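Local structure of D-threo-3-hydroxyaspartate dehydratase (Delftia, 3WQC) at residues Q126-F131 and F139-E144; G226-A231 and L253-I258. The protein catalyses the pyridoxal 5'-phosphate-dependent deamination of D-threo-3-hydroxyaspartate to oxaloacetate and ammonia, and also acts on L-threo- and L-erythro-3-hydroxyaspartate and D-serine. One frame throughout, in Å; residues are numbered along the deposited sequence.

Contact 1: residues Q126-F131 and F139-E144; sequences QAIAAF and FEVWIE
The helical segment 126-131 meets segment 139-144 at Ile-128 and Phe-139, the residue just before strand 140-146, whose CA atoms lie 7.5 Å apart; no hydrogen bond crosses, and the contact is made mainly by side chains. Ile-128 carries most of the helix side. With CG1 set beside its own backbone N (chi1 -62°), its branch methyl CG2 turns to the strand and rests 3.7 Å from CD2 of Phe-139, approaching that ring obliquely. The same CG2 is 3.9 Å from CG2 of Val-141, where the two aliphatic side chains meet end to end. One turn further along, Phe-131 swings CG opposite its backbone N (chi1 -175°), which brings the ring back toward the strand; its CD2 edge comes 3.8 Å from CE2 of Phe-139, and CZ of Phe-139 lies in the plane of the Phe-131 ring. Branched aliphatic and aromatic residues suit this place, since they offer bulk without polar groups needing partners. Strand 114-119, helix 122-135 and strand 140-146 form a beta-alpha-beta crossover in the TIM-barrel-like, alanine racemase N-terminal domain. Leu-102 of helix 102-110 touches both Ile-128 and Phe-131, Val-119 lies against Ile-128, and Leu-169 of helix 159-171 packs on Val-141.

Contact 2: residues G226-A231 and L253-I258; sequences GSTPTA and LVMRNI. With PLP (pyridoxal-5'-phosphate), chain J.
Thr-228 turns its two branches to different partners: at chi1 -83° OG1 stands beside the backbone N, where it can join that N-H at the cofactor phosphate, while CG2, opposite the N, is sent toward Met-255. Met-255 occupies two positions; in the conformer described here its chain bends twice, bringing the thioether end against Thr-228 and Pro-229. In this position SD lies 3.7 Å from CG2 of Thr-228, and CE sits 3.7 Å from CG of Pro-229, the Pro-229 and Met-255 side chains crossing at about a right angle. Ile-258, one turn on, adds its CG2 methyl at 4.1 Å from CB of Pro-229. A flexible methionine can fit its sulfur and methyl to these uneven surfaces, and proline in the first turn of a helix gives up an N-H that would have no carbonyl partner within the helix.

On the cofactor side, the backbone N of Thr-228 donates a nearly straight bond to O2P of pyridoxal phosphate (3.0 Å, 179°), and Thr-228 OG1 is hydrogen-bonded to O1P at 2.6 Å. A second hydrogen bond, with Tyr-248 N, helps fix this hydroxyl. Ser-227 occupies the N-cap of helix 228-233. Tyr-187, Arg-151, Arg-244 and the backbone N atoms of Gly-246 and Val-247 are also hydrogen-bonded to the cofactor. The start of the helix thus presents an N-H to a phosphate oxygen, and its dipole would probably favour the negative charge, while the apolar contacts behind join this phosphate-binding turn to helix 253-258.

Overall arrangement
Both contacts are apolar across their segments, and no hydrogen bond crosses either; all four touching residues of contact 2 are buried, three of four in contact 1. The centre of contact 1 lies about 25 Å from the centre of the chain, and it holds a helix on a strand within one beta-alpha-beta unit, away from the annotated sites. The centre of contact 2 is about 10 Å from that of the chain; it joins two short helices, one of which also binds the cofactor phosphate, so polar chemistry borders its hydrophobic side. They share no helix or strand, although strand 140-146 and strand 222-225, which leads into 226-231, belong to the same parallel sheet. The centres of contacts 1 and 2 are about 31 Å apart.

Contact 1: residues Q126-F131 and F139-E144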
loop_
_atom_site.group_PDB
_atom_site.type_symbol
_atom_site.label_atom_id
_atom_site.label_comp_id
_atom_site.label_asym_id
_atom_site.label_seq_id
_atom_site.Cartn_x
_atom_site.Cartn_y
_atom_site.Cartn_z
ATOM N N GLN B 126 29.247 -17.722 0.476
ATOM C CA GLN B 126 29.613 -18.991 -0.133
ATOM C C GLN B 126 28.679 -19.247 -1.331
ATOM O O GLN B 126 29.177 -19.761 -2.362
ATOM C CB GLN B 126 29.415 -20.152 0.847
ATOM C CG GLN B 126 30.478 -20.180 1.953
ATOM C CD GLN B 126 30.306 -21.334 2.900
ATOM O OE1 GLN B 126 29.257 -22.014 2.910
ATOM N NE2 GLN B 126 31.310 -21.596 3.743
ATOM N N ALA B 127 27.387 -18.921 -1.223
ATOM C CA ALA B 127 26.469 -19.202 -2.356
ATOM C C ALA B 127 26.858 -18.380 -3.575
ATOM O O ALA B 127 26.856 -18.851 -4.733
ATOM C CB ALA B 127 25.027 -18.881 -1.936
ATOM N N ILE B 128 27.140 -17.082 -3.352
ATOM C CA ILE B 128 27.546 -16.205 -4.468
ATOM C C ILE B 128 28.859 -16.715 -5.085
ATOM O O ILE B 128 28.945 -16.805 -6.327
ATOM C CB ILE B 128 27.675 -14.755 -4.043
ATOM C CG1 ILE B 128 26.316 -14.184 -3.552
ATOM C CG2 ILE B 128 28.193 -13.898 -5.232
ATOM C CD1 ILE B 128 26.345 -12.726 -3.084
ATOM N N ALA B 129 29.866 -17.008 -4.251
ATOM C CA ALA B 129 31.174 -17.376 -4.820
ATOM C C ALA B 129 31.015 -18.707 -5.560
ATOM O O ALA B 129 31.641 -18.865 -6.618
ATOM C CB ALA B 129 32.147 -17.494 -3.646
ATOM N N ALA B 130 30.254 -19.674 -5.049
ATOM C CA ALA B 130 30.143 -20.965 -5.774
ATOM C C ALA B 130 29.429 -20.755 -7.109
ATOM O O ALA B 130 29.853 -21.311 -8.147
ATOM C CB ALA B 130 29.398 -21.945 -4.927
ATOM N N PHE B 131 28.372 -19.900 -7.133
ATOM C CA PHE B 131 27.717 -19.703 -8.398
ATOM C C PHE B 131 28.565 -18.939 -9.391
ATOM O O PHE B 131 28.595 -19.230 -10.605
ATOM C CB PHE B 131 26.373 -18.948 -8.085
ATOM C CG PHE B 131 25.507 -18.777 -9.323
ATOM C CD1 PHE B 131 24.835 -19.894 -9.854
ATOM C CD2 PHE B 131 25.316 -17.507 -9.904
ATOM C CE1 PHE B 131 23.975 -19.757 -10.970
ATOM C CE2 PHE B 131 24.445 -17.402 -11.038
ATOM C CZ PHE B 131 23.767 -18.495 -11.515
ATOM N N PHE B 139 31.315 -11.735 -9.421
ATOM C CA PHE B 139 30.338 -10.763 -8.876
ATOM C C PHE B 139 30.995 -9.741 -7.989
ATOM O O PHE B 139 31.950 -10.131 -7.215
ATOM C CB PHE B 139 29.298 -11.491 -7.983
ATOM C CG PHE B 139 28.329 -12.346 -8.801
ATOM C CD1 PHE B 139 27.203 -11.708 -9.400
ATOM C CD2 PHE B 139 28.476 -13.748 -8.950
ATOM C CE1 PHE B 139 26.250 -12.492 -10.118
ATOM C CE2 PHE B 139 27.583 -14.493 -9.676
ATOM C CZ PHE B 139 26.457 -13.883 -10.260
ATOM N N GLU B 140 30.473 -8.492 -7.971
ATOM C CA GLU B 140 30.951 -7.510 -7.004
ATOM C C GLU B 140 29.994 -7.578 -5.821
ATOM O O GLU B 140 28.734 -7.444 -6.001
ATOM C CB GLU B 140 30.948 -6.111 -7.610
ATOM C CG GLU B 140 31.469 -5.119 -6.560
ATOM C CD GLU B 140 31.742 -3.746 -7.123
ATOM O OE1 GLU B 140 31.902 -2.807 -6.257
ATOM O OE2 GLU B 140 31.904 -3.554 -8.379
ATOM N N VAL B 141 30.519 -7.721 -4.612
ATOM C CA VAL B 141 29.718 -7.925 -3.427
ATOM C C VAL B 141 30.267 -6.999 -2.355
ATOM O O VAL B 141 31.491 -6.891 -2.160
ATOM C CB VAL B 141 29.765 -9.387 -2.932
ATOM C CG1 VAL B 141 28.833 -9.600 -1.736
ATOM C CG2 VAL B 141 29.422 -10.360 -4.064
ATOM N N TRP B 142 29.335 -6.290 -1.683
ATOM C CA TRP B 142 29.691 -5.466 -0.523
ATOM C C TRP B 142 29.179 -6.136 0.704
ATOM O O TRP B 142 28.175 -6.879 0.669
ATOM C CB TRP B 142 29.083 -4.073 -0.616
ATOM C CG TRP B 142 29.556 -3.294 -1.825
ATOM C CD1 TRP B 142 30.350 -3.666 -2.919
ATOM C CD2 TRP B 142 29.145 -1.917 -2.091
ATOM N NE1 TRP B 142 30.438 -2.632 -3.826
ATOM C CE2 TRP B 142 29.715 -1.541 -3.369
ATOM C CE3 TRP B 142 28.313 -1.004 -1.409
ATOM C CZ2 TRP B 142 29.476 -0.261 -3.947
ATOM C CZ3 TRP B 142 28.060 0.268 -1.980
ATOM C CH2 TRP B 142 28.644 0.623 -3.236
ATOM N N ILE B 143 29.804 -5.846 1.857
ATOM C CA ILE B 143 29.377 -6.485 3.128
ATOM C C ILE B 143 28.532 -5.465 3.878
ATOM O O ILE B 143 28.982 -4.302 4.123
ATOM C CB ILE B 143 30.574 -6.957 3.970
ATOM C CG1 ILE B 143 31.409 -7.977 3.115
ATOM C CG2 ILE B 143 30.043 -7.517 5.311
ATOM C CD1 ILE B 143 32.731 -8.367 3.811
ATOM N N GLU B 144 27.328 -5.848 4.246
ATOM C CA GLU B 144 26.461 -4.943 5.026
ATOM C C GLU B 144 26.833 -4.924 6.522
ATOM O O GLU B 144 27.043 -6.018 7.094
ATOM C CB GLU B 144 24.974 -5.338 4.844
ATOM C CG GLU B 144 24.013 -4.289 5.488
ATOM C CD GLU B 144 22.566 -4.449 5.128
ATOM O OE1 GLU B 144 21.844 -3.440 5.374
ATOM O OE2 GLU B 144 22.164 -5.552 4.673
#

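Contact 2: residues G226-A231 and L253-I258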
loop_
_atom_site.group_PDB
_atom_site.type_symbol
_atom_site.label_atom_id
_atom_site.label_comp_id
_atom_site.label_asym_id
_atom_site.label_seq_id
_atom_site.Cartn_x
_atom_site.Cartn_y
_atom_site.Cartn_z
ATOM N N GLY B 226 24.122 5.713 4.905
ATOM C CA GLY B 226 23.074 6.754 4.778
ATOM C C GLY B 226 21.675 6.350 5.105
ATOM O O GLY B 226 21.258 5.240 4.855
ATOM N N SER B 227 20.954 7.362 5.552
ATOM C CA SER B 227 19.501 7.440 5.583
ATOM C C SER B 227 19.316 8.954 5.322
ATOM O O SER B 227 20.260 9.743 5.498
ATOM C CB SER B 227 18.929 7.024 6.945
ATOM O OG SER B 227 19.368 7.935 7.970
ATOM N N THR B 228 18.113 9.392 4.964
ATOM C CA THR B 228 17.932 10.817 4.679
ATOM C C THR B 228 18.284 11.627 5.953
ATOM O O THR B 228 18.976 12.633 5.845
ATOM C CB THR B 228 16.493 11.084 4.116
ATOM O OG1 THR B 228 16.563 10.780 2.728
ATOM C CG2 THR B 228 16.156 12.602 4.271
ATOM N N PRO B 229 17.751 11.243 7.140
ATOM C CA PRO B 229 18.065 12.136 8.312
ATOM C C PRO B 229 19.587 12.225 8.596
ATOM O O PRO B 229 20.075 13.304 8.951
ATOM C CB PRO B 229 17.309 11.469 9.451
ATOM C CG PRO B 229 16.139 10.708 8.728
ATOM C CD PRO B 229 16.761 10.193 7.467
ATOM N N THR B 230 20.303 11.083 8.550
ATOM C CA THR B 230 21.758 11.146 8.874
ATOM C C THR B 230 22.518 11.774 7.732
ATOM O O THR B 230 23.536 12.423 7.975
ATOM C CB THR B 230 22.376 9.778 9.200
ATOM O OG1 THR B 230 22.042 8.822 8.161
ATOM C CG2 THR B 230 21.800 9.282 10.534
ATOM N N ALA B 231 22.054 11.633 6.480
ATOM C CA ALA B 231 22.741 12.368 5.368
ATOM C C ALA B 231 22.739 13.877 5.611
ATOM O O ALA B 231 23.718 14.589 5.335
ATOM C CB ALA B 231 22.154 12.072 3.996
ATOM N N LEU B 253 5.686 13.817 5.986
ATOM C CA LEU B 253 5.445 14.344 7.321
ATOM C C LEU B 253 6.256 13.646 8.420
ATOM O O LEU B 253 6.609 14.257 9.431
ATOM C CB LEU B 253 3.966 14.230 7.695
ATOM C CG LEU B 253 3.075 15.129 6.754
ATOM C CD1 LEU B 253 1.618 14.700 6.986
ATOM C CD2 LEU B 253 3.300 16.602 7.110
ATOM N N VAL B 254 6.613 12.374 8.195
ATOM C CA VAL B 254 7.554 11.696 9.137
ATOM C C VAL B 254 8.896 12.478 9.115
ATOM O O VAL B 254 9.435 12.754 10.196
ATOM C CB VAL B 254 7.750 10.227 8.726
ATOM C CG1 VAL B 254 9.022 9.639 9.339
ATOM C CG2 VAL B 254 6.521 9.470 9.210
ATOM N N MET B 255 9.403 12.891 7.964
ATOM C CA MET B 255 10.658 13.678 7.880
ATOM C C MET B 255 10.482 15.039 8.516
ATOM O O MET B 255 11.409 15.546 9.199
ATOM C CB MET B 255 11.167 13.873 6.443
ATOM C CG MET B 255 11.675 12.568 5.806
ATOM S SD MET B 255 13.222 11.951 6.509
ATOM C CE MET B 255 12.866 10.305 7.129
ATOM N N ARG B 256 9.333 15.673 8.301
ATOM C CA ARG B 256 9.029 16.977 8.934
ATOM C C ARG B 256 9.116 16.805 10.465
ATOM O O ARG B 256 9.759 17.640 11.177
ATOM C CB ARG B 256 7.613 17.422 8.536
ATOM C CG ARG B 256 7.256 18.778 9.132
ATOM C CD ARG B 256 6.551 18.577 10.488
ATOM N NE ARG B 256 5.920 19.807 10.965
ATOM C CZ ARG B 256 5.282 19.915 12.142
ATOM N NH1 ARG B 256 5.168 18.864 12.986
ATOM N NH2 ARG B 256 4.730 21.092 12.471
ATOM N N ASN B 257 8.531 15.732 11.034
ATOM C CA ASN B 257 8.559 15.516 12.449
ATOM C C ASN B 257 9.967 15.165 12.992
ATOM O O ASN B 257 10.301 15.523 14.152
ATOM C CB ASN B 257 7.602 14.455 12.869
ATOM C CG ASN B 257 6.168 14.952 12.908
ATOM O OD1 ASN B 257 5.942 16.174 13.066
ATOM N ND2 ASN B 257 5.199 14.019 12.909
ATOM N N ILE B 258 10.783 14.490 12.170
ATOM C CA ILE B 258 12.162 14.193 12.571
ATOM C C ILE B 258 12.921 15.522 12.654
ATOM O O ILE B 258 13.861 15.642 13.490
ATOM C CB ILE B 258 12.840 13.211 11.544
ATOM C CG1 ILE B 258 12.247 11.832 11.814
ATOM C CG2 ILE B 258 14.397 13.138 11.776
ATOM C CD1 ILE B 258 12.487 10.896 10.602
HETATM N N1 PLP J . 19.975 2.617 2.217
HETATM C C2 PLP J . 19.220 1.509 2.367
HETATM C C2A PLP J . 19.864 0.148 2.501
HETATM C C3 PLP J . 17.783 1.645 2.382
HETATM O O3 PLP J . 17.044 0.553 2.504
HETATM C C4 PLP J . 17.228 2.968 2.261
HETATM C C4A PLP J . 15.809 3.107 2.234
HETATM C C5 PLP J . 18.108 4.080 2.105
HETATM C C6 PLP J . 19.492 3.861 2.163
HETATM C C5A PLP J . 17.575 5.486 1.980
HETATM O O4P PLP J . 16.955 5.886 3.288
HETATM P P PLP J . 15.984 7.159 3.269
HETATM O O1P PLP J . 16.760 8.179 2.522
HETATM O O2P PLP J . 15.840 7.490 4.713
HETATM O O3P PLP J . 14.742 6.823 2.551
#